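Local coordinates for protein metallophosphoesterase (Clostridium thermocellum, PDB 4J6O) that probably hydrolyses 2',3' phosphates at RNA ends as the calcineurin-like, manganese-binding phosphatase component of the bacterial Pnkp-Hen1 RNA repair system, at residues D19-Y24 / G94-K99; G64-R69 / T74-L79; I223-V228 / K232-R237. All blocks are in the same frame, centred on the assembly; numbering follows the deposited sequence.

Contact 1. Residues D19-Y24 / G94-K99; sequences DIHGCY and GNHDVK. With MN (manganese (II) ion), chain J.
His21 of the 19-24 loop and His96 of the 94-99 segment meet as an edge-to-face pair beside a manganese ion. Asp19 opens the loop and gives the metal one carboxylate oxygen, OD2, at 2.2 Å. Two residues on, His21 binds the same ion through NE2 at 2.3 Å, so the Asp-x-His sequence supplies two of its ligands; Asp65 and a water are among the others. The ND1 of His21 is hydrogen-bonded to Val67 O, which holds the ring in rotation and makes this carbonyl a second-shell group. With the imidazole held at both nitrogens, its CE1 corner projects over the centre of the His96 ring, 3.7 Å from CD2, and the planes stand at 78°. With CG beside the backbone N (chi1 -71°), the His96 ring is carried toward the loop, and chi2 of -107° sets the turn of its face. Its ND1 is hydrogen-bonded to Asp68 OD2 and NE2 to a citrate, probably from the crystallisation liquor, which may mark the phosphate pocket. His21 and Gly22, both at positive phi, are the central residues of a type I' turn from Ile20 to Cys23.

The partner segment carries the Gly-Asn-His sequence of calcineurin-like phosphoesterases. Gly94 is at the N-cap position, and its N-H is hydrogen-bonded to Asp97 OD2 at 2.8 Å in the helix's first turn; the same oxygen accepts from Asp65 N. The loop runs from strand 14-17 into helix 24-33, with Ile20 and Tyr24 lying on Val76 of helix 73-86, while helix 95-104 rests through Val98 against helix 168-176.

Contact 2. Residues G64-R69 / T74-L79; sequences GDLVDR and TEVLKL. With MN (manganese (II) ion), chain J.
Leu66 and Val76 bring the irregular 64-69 loop to within 6.7 Å, CA to CA, of the helix that follows it, and the carbonyl O of Leu66 lies 3.8 Å from Val76 CG1. That methyl is turned to the loop by a first torsion of 171°, CG1 opposite the backbone N, and it also meets Leu66 CB at 4.1 Å. One helix position further, Leu77 receives Val67: the CG1 methyl of Val67 abuts the forked end of the leucine, 4.0 Å from CD1 and equally near CD2, as the two side chains cross at a slant. Leu66 CD1 touches the same fork more loosely, 4.3 Å from Leu77 CD2. Away from this patch, Lys78 NZ forms a salt bridge with Glu75 OE2 at 3.4 Å, weak as a hydrogen bond, with a further ionic partner in Glu125.

The loop carries the Gly-Asp-x-Val-Asp-Arg sequence of calcineurin-like phosphatases. Gly64 adopts backbone angles suited to glycine, and Asp65 then sends OD2 to the manganese at 2.2 Å. Its other oxygen, OD1, accepts from His96 N, so both oxygens are engaged and the group's rotation is restrained; Asp68 OD1 is hydrogen-bonded to Thr118 OG1.

Chemically the loop is therefore two-sided: its hydrophobic residues seat it by buried van der Waals contacts on helix 73-86, while the flanking Asp65 and Asp68 serve the metal and hydrogen bonds around its site.

Contact 3. Residues I223-V228 / K232-R237; sequences IDTGCV and KLTAYR
Thr225 and Thr234 cross at about a right angle where the 223-228 loop, leaving one sheet of the calcineurin-like sandwich, folds back on strand 232-238 of the other. The Thr225 hydroxyl is the polar centre of the contact. Swung between the backbone N and the carbonyl carbon (chi1 42°), OG1 donates to Lys232 O at 2.6 Å, approaching 60° out of the carbonyl plane, and lies 2.7 Å from Thr234 OG1. A backbone bond closes the same connection: Lys232 N reaches Thr225 O at 3.1 Å with a nearly straight N-H (166°). Lys232 CG packs beside the Thr225 hydroxyl before the extended chain carries NZ to a salt bridge with Glu213.

Apolar groups lie at both ends of this polar patch. Toward the start of the loop, Ile223 CB faces the CG2 methyl of Thr234 at 4.0 Å, and the side chains of Ile223 and Tyr236 cross at about a right angle, with Ile223 CG2 4.2 Å from Tyr236 CB. At the other end Cys227 lays SG 3.7 Å from Leu233 CB; the leucine also touches Cys227 CB through CD1 and packs on Leu27 and Leu30 of helix 24-33. The loop between is shaped by an Asx turn in which Asp224 OD1 accepts from Gly226 N, met from above the carboxylate plane.

Where the loop stands off from the strand, a water takes the place of a direct backbone bond: water 2 donates to Ile223 O at 2.8 Å and accepts from Thr234 N at 2.9 Å.

In the fold
Contacts 1 and 2 belong to one site: contact 2 is nested within the chain loop that contact 1 closes, their centres lie 6 Å apart, and both touch the manganese and water 1. Contact 1 is small and only partly buried, with ring packing and metal bonds at the pocket; contact 2 is buried and hydrophobic, seating a metal-binding loop on its helix. Contact 3, also buried and with the largest interface, lies about 13 Å from contact 1, centre to centre, and relies on hydroxyl, backbone and water-mediated bonds to join the two sheets. It approaches the site where Asp224 OD2 nears Asp19 OD1 and where Val228 packs against Cys23 and Arg69.

Contact 1. Residues D19-Y24 / G94-K99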
loop_
_atom_site.group_PDB
_atom_site.type_symbol
_atom_site.label_atom_id
_atom_site.label_comp_id
_atom_site.label_asym_id
_atom_site.label_seq_id
_atom_site.Cartn_x
_atom_site.Cartn_y
_atom_site.Cartn_z
ATOM N N ASP A 19 2.454 0.357 -4.268
ATOM C CA ASP A 19 1.169 0.956 -4.637
ATOM C C ASP A 19 0.581 0.350 -5.904
ATOM O O ASP A 19 1.210 0.354 -6.974
ATOM C CB ASP A 19 1.385 2.441 -4.929
ATOM C CG ASP A 19 2.048 3.183 -3.817
ATOM O OD1 ASP A 19 3.068 2.758 -3.198
ATOM O OD2 ASP A 19 1.563 4.348 -3.590
ATOM N N ILE A 20 -0.664 -0.068 -5.774
ATOM C CA ILE A 20 -1.372 -0.703 -6.850
ATOM C C ILE A 20 -2.226 0.251 -7.680
ATOM O O ILE A 20 -2.241 0.124 -8.906
ATOM C CB ILE A 20 -2.210 -1.860 -6.294
ATOM C CG1 ILE A 20 -1.258 -2.921 -5.659
ATOM C CG2 ILE A 20 -3.093 -2.467 -7.370
ATOM C CD1 ILE A 20 -1.984 -3.867 -4.652
ATOM N N HIS A 21 -2.885 1.224 -6.976
ATOM C CA HIS A 21 -3.638 2.269 -7.681
ATOM C C HIS A 21 -4.458 1.658 -8.847
ATOM O O HIS A 21 -4.379 2.105 -10.003
ATOM C CB HIS A 21 -2.688 3.353 -8.197
ATOM C CG HIS A 21 -2.179 4.246 -7.119
ATOM N ND1 HIS A 21 -3.032 4.938 -6.283
ATOM C CD2 HIS A 21 -0.925 4.591 -6.754
ATOM C CE1 HIS A 21 -2.323 5.623 -5.407
ATOM N NE2 HIS A 21 -1.042 5.447 -5.681
ATOM N N GLY A 22 -5.242 0.643 -8.527
ATOM C CA GLY A 22 -6.232 0.132 -9.466
ATOM C C GLY A 22 -5.687 -0.764 -10.559
ATOM O O GLY A 22 -6.415 -1.118 -11.461
ATOM N N CYS A 23 -4.397 -1.092 -10.488
ATOM C CA CYS A 23 -3.795 -1.887 -11.557
ATOM C C CYS A 23 -3.995 -3.410 -11.305
ATOM O O CYS A 23 -3.036 -4.121 -11.018
ATOM C CB CYS A 23 -2.340 -1.571 -11.671
ATOM S SG CYS A 23 -2.103 0.152 -12.327
ATOM N N TYR A 24 -5.227 -3.845 -11.383
ATOM C CA TYR A 24 -5.532 -5.248 -11.153
ATOM C C TYR A 24 -4.750 -6.209 -12.060
ATOM O O TYR A 24 -4.293 -7.262 -11.580
ATOM C CB TYR A 24 -7.035 -5.500 -11.321
ATOM C CG TYR A 24 -7.388 -6.958 -11.171
ATOM C CD1 TYR A 24 -7.571 -7.494 -9.916
ATOM C CD2 TYR A 24 -7.461 -7.774 -12.263
ATOM C CE1 TYR A 24 -7.880 -8.830 -9.765
ATOM C CE2 TYR A 24 -7.762 -9.128 -12.115
ATOM C CZ TYR A 24 -7.956 -9.632 -10.853
ATOM O OH TYR A 24 -8.266 -10.979 -10.687
ATOM N N GLY A 94 -2.663 3.538 2.667
ATOM C CA GLY A 94 -2.033 4.661 1.999
ATOM C C GLY A 94 -2.900 5.914 2.167
ATOM O O GLY A 94 -4.096 5.821 2.546
ATOM N N ASN A 95 -2.328 7.067 1.827
ATOM C CA ASN A 95 -3.041 8.317 1.908
ATOM C C ASN A 95 -4.313 8.311 1.046
ATOM O O ASN A 95 -5.360 8.901 1.414
ATOM C CB ASN A 95 -2.085 9.497 1.559
ATOM C CG ASN A 95 -1.246 9.290 0.239
ATOM O OD1 ASN A 95 -0.701 8.192 -0.118
ATOM N ND2 ASN A 95 -1.118 10.405 -0.477
ATOM N N HIS A 96 -4.223 7.696 -0.133
ATOM C CA HIS A 96 -5.375 7.696 -1.014
ATOM C C HIS A 96 -6.496 6.875 -0.424
ATOM O O HIS A 96 -7.679 7.215 -0.638
ATOM C CB HIS A 96 -4.974 7.130 -2.411
ATOM C CG HIS A 96 -4.106 8.062 -3.199
ATOM N ND1 HIS A 96 -4.568 8.764 -4.286
ATOM C CD2 HIS A 96 -2.796 8.410 -3.049
ATOM C CE1 HIS A 96 -3.596 9.521 -4.763
ATOM N NE2 HIS A 96 -2.515 9.333 -4.026
ATOM N N ASP A 97 -6.155 5.781 0.238
ATOM C CA ASP A 97 -7.190 4.912 0.817
ATOM C C ASP A 97 -7.978 5.651 1.908
ATOM O O ASP A 97 -9.226 5.602 1.945
ATOM C CB ASP A 97 -6.549 3.654 1.429
ATOM C CG ASP A 97 -5.619 2.906 0.406
ATOM O OD1 ASP A 97 -5.976 2.776 -0.768
ATOM O OD2 ASP A 97 -4.552 2.475 0.852
ATOM N N VAL A 98 -7.247 6.278 2.806
ATOM C CA VAL A 98 -7.843 7.009 3.951
ATOM C C VAL A 98 -8.647 8.195 3.457
ATOM O O VAL A 98 -9.718 8.520 4.001
ATOM C CB VAL A 98 -6.741 7.436 4.952
ATOM C CG1 VAL A 98 -7.247 8.459 5.994
ATOM C CG2 VAL A 98 -6.216 6.193 5.646
ATOM N N LYS A 99 -8.143 8.872 2.424
ATOM C CA LYS A 99 -8.922 9.988 1.880
ATOM C C LYS A 99 -10.220 9.458 1.266
ATOM O O LYS A 99 -11.273 10.090 1.372
ATOM C CB LYS A 99 -8.122 10.736 0.832
ATOM C CG LYS A 99 -8.942 11.752 0.035
ATOM C CD LYS A 99 -8.014 12.760 -0.636
ATOM C CE LYS A 99 -8.787 13.680 -1.555
ATOM N NZ LYS A 99 -7.874 14.370 -2.504
HETATM MN MN MN J . 0.562 6.162 -4.209
HETATM O O HOH W 1 2.113 6.213 -5.918
#

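Contact 2. Residues G64-R69 / T74-L79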
loop_
_atom_site.group_PDB
_atom_site.type_symbol
_atom_site.label_atom_id
_atom_site.label_comp_id
_atom_site.label_asym_id
_atom_site.label_seq_id
_atom_site.Cartn_x
_atom_site.Cartn_y
_atom_site.Cartn_z
ATOM N N GLY A 64 -0.545 -0.463 0.704
ATOM C CA GLY A 64 -1.676 0.442 0.562
ATOM C C GLY A 64 -1.652 1.233 -0.733
ATOM O O GLY A 64 -0.906 0.898 -1.681
ATOM N N ASP A 65 -2.450 2.281 -0.796
ATOM C CA ASP A 65 -2.729 3.042 -2.045
ATOM C C ASP A 65 -3.259 2.063 -3.097
ATOM O O ASP A 65 -2.734 1.924 -4.208
ATOM C CB ASP A 65 -1.518 3.815 -2.534
ATOM C CG ASP A 65 -1.532 5.291 -2.035
ATOM O OD1 ASP A 65 -2.364 5.571 -1.162
ATOM O OD2 ASP A 65 -0.731 6.121 -2.485
ATOM N N LEU A 66 -4.302 1.338 -2.688
ATOM C CA LEU A 66 -5.042 0.378 -3.562
ATOM C C LEU A 66 -5.915 1.091 -4.574
ATOM O O LEU A 66 -6.142 0.571 -5.679
ATOM C CB LEU A 66 -5.948 -0.515 -2.673
ATOM C CG LEU A 66 -5.274 -1.200 -1.509
ATOM C CD1 LEU A 66 -6.389 -2.020 -0.795
ATOM C CD2 LEU A 66 -4.128 -2.105 -1.962
ATOM N N VAL A 67 -6.385 2.298 -4.203
ATOM C CA VAL A 67 -7.385 2.983 -4.998
ATOM C C VAL A 67 -6.815 4.185 -5.727
ATOM O O VAL A 67 -5.661 4.525 -5.541
ATOM C CB VAL A 67 -8.565 3.422 -4.077
ATOM C CG1 VAL A 67 -9.139 2.201 -3.305
ATOM C CG2 VAL A 67 -8.094 4.455 -3.058
ATOM N N ASP A 68 -7.626 4.751 -6.634
ATOM C CA ASP A 68 -7.305 5.937 -7.449
ATOM C C ASP A 68 -6.485 5.632 -8.683
ATOM O O ASP A 68 -5.687 4.686 -8.683
ATOM C CB ASP A 68 -6.623 7.021 -6.607
ATOM C CG ASP A 68 -7.587 7.658 -5.575
ATOM O OD1 ASP A 68 -8.754 7.234 -5.484
ATOM O OD2 ASP A 68 -7.127 8.544 -4.841
ATOM N N ARG A 69 -6.759 6.383 -9.755
ATOM C CA ARG A 69 -5.949 6.479 -10.977
ATOM C C ARG A 69 -6.171 5.369 -11.970
ATOM O O ARG A 69 -6.463 5.614 -13.140
ATOM C CB ARG A 69 -4.453 6.582 -10.727
ATOM C CG ARG A 69 -4.044 7.868 -9.986
ATOM C CD ARG A 69 -2.542 7.961 -9.870
ATOM N NE ARG A 69 -2.112 9.234 -9.252
ATOM C CZ ARG A 69 -1.571 9.328 -8.044
ATOM N NH1 ARG A 69 -1.425 8.248 -7.268
ATOM N NH2 ARG A 69 -1.192 10.523 -7.568
ATOM N N THR A 74 -12.100 -1.442 -8.328
ATOM C CA THR A 74 -12.963 -2.291 -7.503
ATOM C C THR A 74 -12.509 -3.760 -7.496
ATOM O O THR A 74 -12.654 -4.419 -6.505
ATOM C CB THR A 74 -14.471 -2.230 -7.872
ATOM O OG1 THR A 74 -14.658 -2.723 -9.196
ATOM C CG2 THR A 74 -14.984 -0.803 -7.791
ATOM N N GLU A 75 -11.897 -4.208 -8.594
ATOM C CA GLU A 75 -11.362 -5.562 -8.641
ATOM C C GLU A 75 -10.169 -5.675 -7.699
ATOM O O GLU A 75 -10.055 -6.680 -6.985
ATOM C CB GLU A 75 -10.963 -5.975 -10.056
ATOM C CG GLU A 75 -12.151 -6.140 -11.009
ATOM C CD GLU A 75 -13.332 -6.887 -10.389
ATOM O OE1 GLU A 75 -13.157 -8.054 -9.964
ATOM O OE2 GLU A 75 -14.436 -6.292 -10.319
ATOM N N VAL A 76 -9.293 -4.655 -7.698
ATOM C CA VAL A 76 -8.211 -4.643 -6.723
ATOM C C VAL A 76 -8.784 -4.735 -5.300
ATOM O O VAL A 76 -8.307 -5.481 -4.461
ATOM C CB VAL A 76 -7.339 -3.363 -6.828
ATOM C CG1 VAL A 76 -6.351 -3.270 -5.676
ATOM C CG2 VAL A 76 -6.566 -3.363 -8.169
ATOM N N LEU A 77 -9.810 -3.939 -5.026
ATOM C CA LEU A 77 -10.372 -3.938 -3.685
ATOM C C LEU A 77 -10.938 -5.302 -3.323
ATOM O O LEU A 77 -10.705 -5.826 -2.215
ATOM C CB LEU A 77 -11.477 -2.882 -3.584
ATOM C CG LEU A 77 -10.928 -1.482 -3.359
ATOM C CD1 LEU A 77 -12.041 -0.485 -3.650
ATOM C CD2 LEU A 77 -10.425 -1.328 -1.947
ATOM N N LYS A 78 -11.672 -5.892 -4.248
ATOM C CA LYS A 78 -12.270 -7.202 -3.938
ATOM C C LYS A 78 -11.188 -8.236 -3.659
ATOM O O LYS A 78 -11.315 -9.069 -2.776
ATOM C CB LYS A 78 -13.133 -7.664 -5.112
ATOM C CG LYS A 78 -14.375 -6.827 -5.286
ATOM C CD LYS A 78 -15.087 -7.132 -6.571
ATOM C CE LYS A 78 -16.126 -6.075 -6.851
ATOM N NZ LYS A 78 -16.933 -6.507 -7.974
ATOM N N LEU A 79 -10.146 -8.214 -4.473
ATOM C CA LEU A 79 -9.073 -9.181 -4.333
ATOM C C LEU A 79 -8.381 -8.976 -2.991
ATOM O O LEU A 79 -8.205 -9.920 -2.241
ATOM C CB LEU A 79 -8.089 -9.095 -5.511
ATOM C CG LEU A 79 -6.893 -10.030 -5.393
ATOM C CD1 LEU A 79 -7.408 -11.447 -5.634
ATOM C CD2 LEU A 79 -5.798 -9.677 -6.434
HETATM MN MN MN J . 0.562 6.162 -4.209
HETATM O O HOH W 1 2.113 6.213 -5.918
#

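Contact 3. Residues I223-V228 / K232-R237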
loop_
_atom_site.group_PDB
_atom_site.type_symbol
_atom_site.label_atom_id
_atom_site.label_comp_id
_atom_site.label_asym_id
_atom_site.label_seq_id
_atom_site.Cartn_x
_atom_site.Cartn_y
_atom_site.Cartn_z
ATOM N N ILE A 223 9.600 0.649 -2.338
ATOM C CA ILE A 223 9.289 -0.218 -3.487
ATOM C C ILE A 223 8.108 0.265 -4.359
ATOM O O ILE A 223 7.544 -0.499 -5.149
ATOM C CB ILE A 223 9.014 -1.677 -3.028
ATOM C CG1 ILE A 223 7.783 -1.770 -2.138
ATOM C CG2 ILE A 223 10.264 -2.276 -2.341
ATOM C CD1 ILE A 223 7.348 -3.270 -1.915
ATOM N N ASP A 224 7.737 1.545 -4.225
ATOM C CA ASP A 224 6.751 2.090 -5.170
ATOM C C ASP A 224 7.410 2.492 -6.476
ATOM O O ASP A 224 7.953 3.600 -6.563
ATOM C CB ASP A 224 6.053 3.315 -4.554
ATOM C CG ASP A 224 4.992 3.902 -5.473
ATOM O OD1 ASP A 224 4.772 3.309 -6.536
ATOM O OD2 ASP A 224 4.357 4.939 -5.105
ATOM N N THR A 225 7.338 1.597 -7.464
ATOM C CA THR A 225 7.983 1.795 -8.762
ATOM C C THR A 225 6.973 2.294 -9.771
ATOM O O THR A 225 7.180 2.160 -10.972
ATOM C CB THR A 225 8.672 0.496 -9.191
ATOM O OG1 THR A 225 7.824 -0.635 -8.909
ATOM C CG2 THR A 225 9.957 0.369 -8.369
ATOM N N GLY A 226 5.899 2.917 -9.278
ATOM C CA GLY A 226 4.973 3.678 -10.103
ATOM C C GLY A 226 4.266 2.905 -11.199
ATOM O O GLY A 226 4.144 3.357 -12.340
ATOM N N CYS A 227 3.702 1.756 -10.807
ATOM C CA CYS A 227 2.991 0.915 -11.775
ATOM C C CYS A 227 1.954 1.700 -12.570
ATOM O O CYS A 227 1.914 1.641 -13.806
ATOM C CB CYS A 227 2.324 -0.216 -10.999
ATOM S SG CYS A 227 1.548 -1.399 -12.122
ATOM N N VAL A 228 1.107 2.441 -11.875
ATOM C CA VAL A 228 0.047 3.090 -12.606
ATOM C C VAL A 228 0.467 4.203 -13.567
ATOM O O VAL A 228 -0.270 4.514 -14.509
ATOM C CB VAL A 228 -1.023 3.612 -11.590
ATOM C CG1 VAL A 228 -0.505 4.882 -10.846
ATOM C CG2 VAL A 228 -2.368 3.900 -12.285
ATOM N N LYS A 232 6.308 0.003 -13.006
ATOM C CA LYS A 232 6.164 -1.423 -12.735
ATOM C C LYS A 232 5.647 -1.605 -11.329
ATOM O O LYS A 232 5.752 -0.697 -10.501
ATOM C CB LYS A 232 7.450 -2.177 -12.927
ATOM C CG LYS A 232 8.607 -1.777 -12.113
ATOM C CD LYS A 232 9.913 -2.214 -12.901
ATOM C CE LYS A 232 11.142 -1.608 -12.258
ATOM N NZ LYS A 232 12.331 -2.333 -12.820
ATOM N N LEU A 233 5.066 -2.765 -11.099
ATOM C CA LEU A 233 4.571 -3.122 -9.777
ATOM C C LEU A 233 5.603 -4.077 -9.189
ATOM O O LEU A 233 5.950 -5.100 -9.831
ATOM C CB LEU A 233 3.231 -3.814 -9.874
ATOM C CG LEU A 233 2.538 -4.060 -8.548
ATOM C CD1 LEU A 233 2.168 -2.700 -7.910
ATOM C CD2 LEU A 233 1.247 -4.927 -8.720
ATOM N N THR A 234 6.096 -3.722 -8.004
ATOM C CA THR A 234 7.178 -4.449 -7.356
ATOM C C THR A 234 6.711 -5.197 -6.107
ATOM O O THR A 234 5.949 -4.618 -5.254
ATOM C CB THR A 234 8.328 -3.468 -6.985
ATOM O OG1 THR A 234 8.894 -2.982 -8.203
ATOM C CG2 THR A 234 9.383 -4.178 -6.147
ATOM N N ALA A 235 7.233 -6.418 -5.941
ATOM C CA ALA A 235 7.130 -7.115 -4.648
ATOM C C ALA A 235 8.514 -7.300 -4.092
ATOM O O ALA A 235 9.463 -7.555 -4.852
ATOM C CB ALA A 235 6.490 -8.527 -4.802
ATOM N N TYR A 236 8.634 -7.209 -2.778
ATOM C CA TYR A 236 9.873 -7.479 -2.077
ATOM C C TYR A 236 9.657 -8.747 -1.275
ATOM O O TYR A 236 8.726 -8.835 -0.444
ATOM C CB TYR A 236 10.217 -6.267 -1.162
ATOM C CG TYR A 236 11.519 -6.386 -0.385
ATOM C CD1 TYR A 236 11.573 -7.100 0.824
ATOM C CD2 TYR A 236 12.653 -5.727 -0.801
ATOM C CE1 TYR A 236 12.779 -7.180 1.538
ATOM C CE2 TYR A 236 13.841 -5.784 -0.088
ATOM C CZ TYR A 236 13.886 -6.501 1.069
ATOM O OH TYR A 236 15.067 -6.505 1.763
ATOM N N ARG A 237 10.490 -9.775 -1.558
ATOM C CA ARG A 237 10.304 -11.049 -0.899
ATOM C C ARG A 237 11.169 -11.046 0.352
ATOM O O ARG A 237 12.347 -10.702 0.318
ATOM C CB ARG A 237 10.732 -12.188 -1.844
ATOM C CG ARG A 237 10.083 -12.046 -3.167
ATOM C CD ARG A 237 10.295 -13.286 -4.034
ATOM N NE ARG A 237 9.543 -14.444 -3.590
ATOM C CZ ARG A 237 10.116 -15.631 -3.301
ATOM N NH1 ARG A 237 11.440 -15.812 -3.350
ATOM N NH2 ARG A 237 9.369 -16.656 -2.938
HETATM O O HOH W 2 5.296 -1.279 -6.657
#